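Long-range contacts in ABC transporter substrate-binding protein (Rhizobium radiobacter, PDB 6TFX), which binds mannopinic acid as a periplasmic solute-binding protein and probably delivers such mannityl-opines to an ABC importer: residues W472-K477 with T487-F492; G462-K467 with P481-I486. All blocks are in the same frame, centred on the assembly; numbering follows the deposited sequence.

Contact 1. Residues W472-K477 with T487-F492; sequences WGFELK and TEQTYF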
ATOM      1  N   TRP A 472      -4.821  -5.465 -21.255  1.00 18.38           N
ATOM      2  CA  TRP A 472      -5.162  -4.445 -20.267  1.00 19.01           C
ATOM      3  C   TRP A 472      -5.736  -3.174 -20.903  1.00 19.96           C
ATOM      4  O   TRP A 472      -6.498  -2.462 -20.253  1.00 21.28           O
ATOM      5  CB  TRP A 472      -3.942  -4.043 -19.426  1.00 19.71           C
ATOM      6  CG  TRP A 472      -3.291  -5.161 -18.661  1.00 20.85           C
ATOM      7  CD1 TRP A 472      -1.982  -5.536 -18.728  1.00 23.69           C
ATOM      8  CD2 TRP A 472      -3.896  -5.988 -17.652  1.00 21.34           C
ATOM      9  NE1 TRP A 472      -1.736  -6.568 -17.849  1.00 23.13           N
ATOM     10  CE2 TRP A 472      -2.891  -6.860 -17.166  1.00 24.56           C
ATOM     11  CE3 TRP A 472      -5.190  -6.074 -17.103  1.00 22.62           C
ATOM     12  CZ2 TRP A 472      -3.147  -7.824 -16.177  1.00 23.78           C
ATOM     13  CZ3 TRP A 472      -5.448  -7.051 -16.143  1.00 23.86           C
ATOM     14  CH2 TRP A 472      -4.434  -7.915 -15.699  1.00 24.02           C
ATOM     15  N   GLY A 473      -5.335  -2.889 -22.143  1.00 20.19           N
ATOM     16  CA  GLY A 473      -5.708  -1.663 -22.841  1.00 19.99           C
ATOM     17  C   GLY A 473      -4.634  -0.591 -22.725  1.00 21.62           C
ATOM     18  O   GLY A 473      -4.756   0.510 -23.280  1.00 20.68           O
ATOM     19  N   PHE A 474      -3.557  -0.926 -22.028  1.00 16.50           N
ATOM     20  CA  PHE A 474      -2.431  -0.006 -21.784  1.00 16.14           C
ATOM     21  C   PHE A 474      -1.271  -0.856 -21.247  1.00 20.35           C
ATOM     22  O   PHE A 474      -1.460  -2.021 -20.904  1.00 19.91           O
ATOM     23  CB  PHE A 474      -2.814   1.054 -20.726  1.00 16.71           C
ATOM     24  CG  PHE A 474      -3.521   0.500 -19.510  1.00 16.88           C
ATOM     25  CD1 PHE A 474      -2.803  -0.053 -18.454  1.00 19.19           C
ATOM     26  CD2 PHE A 474      -4.913   0.493 -19.441  1.00 17.39           C
ATOM     27  CE1 PHE A 474      -3.464  -0.606 -17.345  1.00 17.30           C
ATOM     28  CE2 PHE A 474      -5.572  -0.069 -18.340  1.00 19.42           C
ATOM     29  CZ  PHE A 474      -4.841  -0.608 -17.301  1.00 18.42           C
ATOM     30  N   GLU A 475      -0.105  -0.262 -21.124  1.00 18.91           N
ATOM     31  CA  GLU A 475       1.041  -0.978 -20.581  1.00 18.82           C
ATOM     32  C   GLU A 475       0.936  -0.956 -19.042  1.00 20.44           C
ATOM     33  O   GLU A 475       0.859   0.119 -18.430  1.00 19.16           O
ATOM     34  CB  GLU A 475       2.326  -0.295 -21.045  1.00 21.26           C
ATOM     35  CG  GLU A 475       3.572  -0.883 -20.417  1.00 29.54           C
ATOM     36  CD  GLU A 475       4.800  -0.017 -20.614  1.00 46.01           C
ATOM     37  OE1 GLU A 475       4.669   1.225 -20.733  1.00 39.99           O
ATOM     38  OE2 GLU A 475       5.908  -0.591 -20.627  1.00 35.89           O
ATOM     39  N   LEU A 476       0.929  -2.135 -18.430  1.00 19.32           N
ATOM     40  CA  LEU A 476       0.845  -2.193 -16.976  1.00 18.84           C
ATOM     41  C   LEU A 476       2.263  -2.070 -16.413  1.00 23.37           C
ATOM     42  O   LEU A 476       2.959  -3.081 -16.285  1.00 24.66           O
ATOM     43  CB  LEU A 476       0.141  -3.482 -16.506  1.00 19.01           C
ATOM     44  CG  LEU A 476       0.027  -3.711 -14.975  1.00 22.84           C
ATOM     45  CD1 LEU A 476      -0.606  -2.483 -14.223  1.00 22.58           C
ATOM     46  CD2 LEU A 476      -0.762  -4.975 -14.696  1.00 22.62           C
ATOM     47  N   LYS A 477       2.721  -0.835 -16.172  1.00 19.38           N
ATOM     48  CA  LYS A 477       4.049  -0.639 -15.589  1.00 19.53           C
ATOM     49  C   LYS A 477       3.904  -0.620 -14.065  1.00 20.53           C
ATOM     50  O   LYS A 477       4.754  -1.149 -13.338  1.00 18.55           O
ATOM     51  CB  LYS A 477       4.645   0.698 -16.048  1.00 22.13           C
ATOM     52  CG  LYS A 477       6.134   0.852 -15.730  1.00 43.58           C
ATOM     53  CD  LYS A 477       6.693   2.164 -16.277  1.00 54.20           C
ATOM     54  CE  LYS A 477       8.173   2.314 -16.018  1.00 67.59           C
ATOM     55  NZ  LYS A 477       8.446   3.008 -14.729  1.00 78.73           N
ATOM     56  N   THR A 487     -10.071  -1.788 -15.944  1.00 16.70           N
ATOM     57  CA  THR A 487     -10.820  -0.584 -16.278  1.00 15.95           C
ATOM     58  C   THR A 487     -11.869  -0.906 -17.337  1.00 17.77           C
ATOM     59  O   THR A 487     -12.051  -2.074 -17.728  1.00 18.36           O
ATOM     60  CB  THR A 487      -9.883   0.527 -16.833  1.00 19.94           C
ATOM     61  OG1 THR A 487      -9.475   0.164 -18.144  1.00 18.38           O
ATOM     62  CG2 THR A 487      -8.657   0.817 -15.935  1.00 17.57           C
ATOM     63  N   GLU A 488     -12.522   0.147 -17.856  1.00 16.15           N
ATOM     64  CA  GLU A 488     -13.490  -0.010 -18.952  1.00 16.59           C
ATOM     65  C   GLU A 488     -12.759  -0.442 -20.258  1.00 20.01           C
ATOM     66  O   GLU A 488     -13.410  -0.844 -21.223  1.00 20.62           O
ATOM     67  CB  GLU A 488     -14.290   1.302 -19.164  1.00 17.99           C
ATOM     68  CG  GLU A 488     -13.558   2.431 -19.891  1.00 20.71           C
ATOM     69  CD  GLU A 488     -12.506   3.191 -19.109  1.00 26.09           C
ATOM     70  OE1 GLU A 488     -12.260   2.858 -17.927  1.00 24.09           O
ATOM     71  OE2 GLU A 488     -11.935   4.145 -19.680  1.00 24.93           O
ATOM     72  N   GLN A 489     -11.418  -0.312 -20.297  1.00 17.38           N
ATOM     73  CA  GLN A 489     -10.619  -0.643 -21.492  1.00 18.26           C
ATOM     74  C   GLN A 489     -10.202  -2.128 -21.536  1.00 19.41           C
ATOM     75  O   GLN A 489      -9.812  -2.619 -22.585  1.00 20.05           O
ATOM     76  CB  GLN A 489      -9.335   0.214 -21.540  1.00 19.75           C
ATOM     77  CG  GLN A 489      -9.501   1.722 -21.338  1.00 27.37           C
ATOM     78  CD  GLN A 489      -8.253   2.320 -20.688  1.00 42.27           C
ATOM     79  OE1 GLN A 489      -7.338   2.778 -21.383  1.00 39.00           O
ATOM     80  NE2 GLN A 489      -8.165   2.322 -19.339  1.00 23.66           N
ATOM     81  N   THR A 490     -10.186  -2.807 -20.379  1.00 16.35           N
ATOM     82  CA  THR A 490      -9.743  -4.206 -20.287  1.00 16.60           C
ATOM     83  C   THR A 490     -10.598  -5.095 -21.200  1.00 20.75           C
ATOM     84  O   THR A 490     -11.822  -4.978 -21.221  1.00 20.91           O
ATOM     85  CB  THR A 490      -9.833  -4.690 -18.854  1.00 18.92           C
ATOM     86  OG1 THR A 490      -9.258  -3.683 -18.019  1.00 19.79           O
ATOM     87  CG2 THR A 490      -9.118  -6.036 -18.650  1.00 19.51           C
ATOM     88  N   TYR A 491      -9.954  -5.988 -21.939  1.00 18.31           N
ATOM     89  CA  TYR A 491     -10.696  -6.801 -22.897  1.00 18.85           C
ATOM     90  C   TYR A 491     -10.062  -8.178 -23.114  1.00 21.48           C
ATOM     91  O   TYR A 491      -8.894  -8.373 -22.793  1.00 19.35           O
ATOM     92  CB  TYR A 491     -10.743  -6.028 -24.248  1.00 20.18           C
ATOM     93  CG  TYR A 491      -9.382  -5.888 -24.896  1.00 19.81           C
ATOM     94  CD1 TYR A 491      -8.518  -4.859 -24.533  1.00 20.76           C
ATOM     95  CD2 TYR A 491      -8.939  -6.806 -25.846  1.00 20.77           C
ATOM     96  CE1 TYR A 491      -7.239  -4.763 -25.073  1.00 21.95           C
ATOM     97  CE2 TYR A 491      -7.663  -6.709 -26.406  1.00 21.26           C
ATOM     98  CZ  TYR A 491      -6.816  -5.681 -26.016  1.00 24.87           C
ATOM     99  OH  TYR A 491      -5.546  -5.548 -26.536  1.00 23.92           O
ATOM    100  N   PHE A 492     -10.813  -9.085 -23.776  1.00 20.99           N
ATOM    101  CA  PHE A 492     -10.326 -10.396 -24.185  1.00 21.52           C
ATOM    102  C   PHE A 492     -10.236 -10.417 -25.722  1.00 26.70           C
ATOM    103  O   PHE A 492     -11.043  -9.783 -26.408  1.00 25.79           O
ATOM    104  CB  PHE A 492     -11.266 -11.516 -23.716  1.00 23.46           C
ATOM    105  CG  PHE A 492     -11.098 -11.833 -22.257  1.00 24.21           C
ATOM    106  CD1 PHE A 492      -9.999 -12.555 -21.809  1.00 25.61           C
ATOM    107  CD2 PHE A 492     -12.034 -11.402 -21.323  1.00 26.02           C
ATOM    108  CE1 PHE A 492      -9.834 -12.833 -20.449  1.00 25.92           C
ATOM    109  CE2 PHE A 492     -11.885 -11.714 -19.967  1.00 27.50           C
ATOM    110  CZ  PHE A 492     -10.784 -12.423 -19.543  1.00 25.60           C
TER
HETATM  111  O   HOH W   1      -6.786  -3.216 -17.702  1.00 30.65           O
HETATM  112  O   HOH W   2      -7.218   1.554 -24.270  1.00 25.75           O
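Trp472 and Gly473 run beside Thr490 and Gln489, with Trp472 CA 4.6 Å from Thr490 CA, yet no direct hydrogen bond joins the two backbones here. Two waters do the bridging. Water 1 donates to Trp472 O and lies 2.5 Å from Thr490 OG1, while water 2 donates both to Gly473 O and to Gln489 OE1. The Phe474 ring has Trp472 CB over one face, offset toward its rim: with chi1 at 45°, CG sits between the backbone N and carbonyl carbon, and CD2 and CE2 are carried to the Gln489 amide. Ring and amide planes are 36° apart, and Phe474 CE2 comes within 3.7 Å of Gln489 NE2. Thr487 OG1 meets the same ring at its edge. That hydroxyl oxygen accepts twice from Gln489, from the backbone N at 2.9 Å and from NE2 at 2.8 Å; the NE2 bond is the more bent, at 137°, and helps fix the rotation of the amide beside Phe474. Gly473, at a positive phi, brings its backbone close to Gln489. The Tyr491 ring passes close by, its CE1 4.0 Å from Gly473 N. Trp472 CB points away from 487-492; the indole NE1 bonds to Asp243, and Trp472 CE3 lies 4.2 Å from Thr490 CG2. Thr487 to Thr490 form a type I beta turn whose first residue also makes an ST turn, a compact bend that leads into strand 491-492 where it pairs antiparallel with strand 470-471.

Contact 2. Residues G462-K467 with P481-I486; sequences GTWARK and PSAPLI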
ATOM      1  N   GLY A 462       5.151  -6.196  -7.525  1.00 16.24           N
ATOM      2  CA  GLY A 462       3.985  -7.077  -7.492  1.00 17.15           C
ATOM      3  C   GLY A 462       4.130  -8.066  -8.638  1.00 20.58           C
ATOM      4  O   GLY A 462       4.652  -7.707  -9.688  1.00 20.79           O
ATOM      5  N   THR A 463       3.729  -9.318  -8.450  1.00 16.63           N
ATOM      6  CA  THR A 463       3.876 -10.333  -9.504  1.00 17.21           C
ATOM      7  C   THR A 463       2.511 -10.942  -9.770  1.00 20.15           C
ATOM      8  O   THR A 463       1.861 -11.417  -8.844  1.00 19.56           O
ATOM      9  CB  THR A 463       4.870 -11.436  -9.096  1.00 25.62           C
ATOM     10  OG1 THR A 463       4.496 -11.932  -7.814  1.00 27.74           O
ATOM     11  CG2 THR A 463       6.306 -10.953  -9.065  1.00 22.30           C
ATOM     12  N   TRP A 464       2.078 -10.919 -11.032  1.00 18.42           N
ATOM     13  CA  TRP A 464       0.770 -11.459 -11.412  1.00 20.38           C
ATOM     14  C   TRP A 464       0.869 -12.118 -12.770  1.00 25.03           C
ATOM     15  O   TRP A 464       1.591 -11.615 -13.632  1.00 25.96           O
ATOM     16  CB  TRP A 464      -0.260 -10.306 -11.464  1.00 20.43           C
ATOM     17  CG  TRP A 464      -0.594  -9.714 -10.116  1.00 21.12           C
ATOM     18  CD1 TRP A 464       0.176  -8.867  -9.362  1.00 24.17           C
ATOM     19  CD2 TRP A 464      -1.827  -9.859  -9.414  1.00 21.20           C
ATOM     20  NE1 TRP A 464      -0.473  -8.556  -8.189  1.00 23.87           N
ATOM     21  CE2 TRP A 464      -1.716  -9.126  -8.205  1.00 25.56           C
ATOM     22  CE3 TRP A 464      -3.038 -10.504  -9.705  1.00 23.14           C
ATOM     23  CZ2 TRP A 464      -2.765  -9.030  -7.291  1.00 25.00           C
ATOM     24  CZ3 TRP A 464      -4.068 -10.437  -8.778  1.00 24.82           C
ATOM     25  CH2 TRP A 464      -3.928  -9.696  -7.593  1.00 24.96           C
ATOM     26  N   ALA A 465       0.191 -13.265 -12.947  1.00 19.92           N
ATOM     27  CA  ALA A 465       0.223 -13.965 -14.231  1.00 20.35           C
ATOM     28  C   ALA A 465      -1.138 -13.823 -14.912  1.00 23.04           C
ATOM     29  O   ALA A 465      -2.166 -13.732 -14.240  1.00 21.14           O
ATOM     30  CB  ALA A 465       0.524 -15.437 -14.022  1.00 22.19           C
ATOM     31  N   ARG A 466      -1.135 -13.778 -16.229  1.00 20.78           N
ATOM     32  CA  ARG A 466      -2.376 -13.691 -16.991  1.00 21.00           C
ATOM     33  C   ARG A 466      -2.193 -14.495 -18.258  1.00 25.65           C
ATOM     34  O   ARG A 466      -1.061 -14.813 -18.640  1.00 25.46           O
ATOM     35  CB  ARG A 466      -2.721 -12.240 -17.356  1.00 21.03           C
ATOM     36  CG  ARG A 466      -1.712 -11.570 -18.291  1.00 24.59           C
ATOM     37  CD  ARG A 466      -2.217 -10.229 -18.743  1.00 24.59           C
ATOM     38  NE  ARG A 466      -1.142  -9.402 -19.287  1.00 34.49           N
ATOM     39  CZ  ARG A 466      -0.853  -9.307 -20.580  1.00 52.40           C
ATOM     40  NH1 ARG A 466      -1.529 -10.017 -21.473  1.00 38.52           N
ATOM     41  NH2 ARG A 466       0.132  -8.520 -20.987  1.00 50.16           N
ATOM     42  N   LYS A 467      -3.299 -14.819 -18.904  1.00 23.73           N
ATOM     43  CA  LYS A 467      -3.258 -15.490 -20.190  1.00 23.98           C
ATOM     44  C   LYS A 467      -3.045 -14.392 -21.247  1.00 28.29           C
ATOM     45  O   LYS A 467      -3.552 -13.280 -21.054  1.00 25.83           O
ATOM     46  CB  LYS A 467      -4.573 -16.261 -20.411  1.00 27.01           C
ATOM     47  CG  LYS A 467      -4.777 -17.442 -19.435  1.00 32.47           C
ATOM     48  CD  LYS A 467      -3.805 -18.590 -19.718  1.00 41.97           C
ATOM     49  CE  LYS A 467      -3.827 -19.634 -18.630  1.00 55.04           C
ATOM     50  NZ  LYS A 467      -2.766 -20.649 -18.837  1.00 57.61           N
ATOM     51  N   PRO A 481      -1.518   0.231  -5.770  1.00 17.17           N
ATOM     52  CA  PRO A 481      -1.583  -0.944  -4.880  1.00 17.95           C
ATOM     53  C   PRO A 481      -0.612  -2.093  -5.265  1.00 21.33           C
ATOM     54  O   PRO A 481      -0.605  -3.112  -4.573  1.00 21.26           O
ATOM     55  CB  PRO A 481      -3.024  -1.439  -5.065  1.00 20.07           C
ATOM     56  CG  PRO A 481      -3.752  -0.353  -5.762  1.00 24.06           C
ATOM     57  CD  PRO A 481      -2.720   0.289  -6.622  1.00 20.49           C
ATOM     58  N   SER A 482       0.168  -1.961  -6.371  1.00 16.68           N
ATOM     59  CA  SER A 482       1.089  -2.989  -6.904  1.00 15.84           C
ATOM     60  C   SER A 482       0.314  -4.209  -7.440  1.00 19.21           C
ATOM     61  O   SER A 482       0.820  -5.350  -7.434  1.00 18.74           O
ATOM     62  CB  SER A 482       2.140  -3.413  -5.871  1.00 18.02           C
ATOM     63  OG  SER A 482       2.855  -2.290  -5.376  1.00 22.35           O
ATOM     64  N   ALA A 483      -0.919  -3.953  -7.934  1.00 17.98           N
ATOM     65  CA  ALA A 483      -1.814  -4.984  -8.448  1.00 18.16           C
ATOM     66  C   ALA A 483      -2.406  -4.519  -9.771  1.00 20.86           C
ATOM     67  O   ALA A 483      -2.476  -3.312 -10.023  1.00 19.16           O
ATOM     68  CB  ALA A 483      -2.931  -5.242  -7.453  1.00 19.29           C
ATOM     69  N   PRO A 484      -2.877  -5.444 -10.616  1.00 17.98           N
ATOM     70  CA  PRO A 484      -3.484  -5.019 -11.891  1.00 17.63           C
ATOM     71  C   PRO A 484      -4.648  -4.049 -11.707  1.00 20.90           C
ATOM     72  O   PRO A 484      -5.411  -4.136 -10.743  1.00 19.99           O
ATOM     73  CB  PRO A 484      -4.003  -6.329 -12.487  1.00 19.56           C
ATOM     74  CG  PRO A 484      -3.153  -7.402 -11.872  1.00 23.25           C
ATOM     75  CD  PRO A 484      -2.899  -6.912 -10.469  1.00 19.67           C
ATOM     76  N   LEU A 485      -4.787  -3.141 -12.673  1.00 17.27           N
ATOM     77  CA  LEU A 485      -5.885  -2.195 -12.707  1.00 16.34           C
ATOM     78  C   LEU A 485      -6.793  -2.647 -13.847  1.00 19.96           C
ATOM     79  O   LEU A 485      -6.378  -2.657 -15.017  1.00 18.02           O
ATOM     80  CB  LEU A 485      -5.394  -0.751 -12.956  1.00 16.73           C
ATOM     81  CG  LEU A 485      -6.488   0.318 -12.997  1.00 21.10           C
ATOM     82  CD1 LEU A 485      -7.078   0.570 -11.601  1.00 22.15           C
ATOM     83  CD2 LEU A 485      -5.961   1.606 -13.596  1.00 22.05           C
ATOM     84  N   ILE A 486      -8.023  -3.029 -13.494  1.00 16.77           N
ATOM     85  CA  ILE A 486      -9.034  -3.423 -14.475  1.00 16.48           C
ATOM     86  C   ILE A 486      -9.910  -2.186 -14.678  1.00 18.52           C
ATOM     87  O   ILE A 486     -10.366  -1.565 -13.714  1.00 18.23           O
ATOM     88  CB  ILE A 486      -9.834  -4.675 -14.030  1.00 19.55           C
ATOM     89  CG1 ILE A 486      -8.848  -5.855 -13.809  1.00 20.94           C
ATOM     90  CG2 ILE A 486     -10.897  -5.029 -15.076  1.00 20.66           C
ATOM     91  CD1 ILE A 486      -9.432  -6.970 -13.072  1.00 30.66           C
TER
HETATM   92  O   HOH W   3       0.715  -7.239  -5.489  1.00 20.86           O
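Trp464 meets Pro484 through a CH-pi contact: Pro484 CD stands 3.4 Å from the centroid of the five-membered ring of Trp464, only 14° off the ring normal. Pro484 meets the indole face with its CD corner, close to the bond shared by the two rings (3.3 Å from Pro484 CD to Trp464 CD2), and CG sits beside it, reaching CE3. Trp464 CB points toward 481-486, and CG, anti to the carbonyl carbon and beside the backbone N (chi1 -69°), sets the indole against Pro484 CD. Apolar packing continues at the six-membered ring, where Ala483 CB approaches Trp464 CZ2 to 3.8 Å. The polar link is indirect. Water 3 lies in the indole plane at its edge, accepts from Trp464 NE1 at 3.2 Å and donates to Ser482 O at 2.7 Å, so it serves both groups in a buried setting. The hydroxyl of Ser482 has its own partner in Pro247 O. Backbone packing completes the contact: Gly462 CA touches Ser482 O at 3.6 Å. Ile245 and Gln223 also touch the indole, from the strands flanking 454-467. Here an irregular C-terminal segment, passing by helix 26-35, packs on a long strand of the mixed sheet in a periplasmic-binding-protein fold, near the bound opine but without belonging to its pocket.

Following the chain, strand 454-467 supplies the first partner of contact 2, and the chain then passes through strand 470-471 into 472-477, the first partner of contact 1. It returns through 481-486 to close contact 2 and through 487-492 to close contact 1, so the two loops cross, with centres 11 Å apart. They meet directly: Trp472 CH2 packs on Pro484 CB at 3.6 Å, and Phe474 CZ lies 3.4 Å from Leu485 O. Asp243 of strand 240-255 joins them too, bonding both Trp472 and Arg466. Together they tie the irregular C-terminal tail to the mixed sheet and to the two-stranded sheet of 470-471 and 491-492.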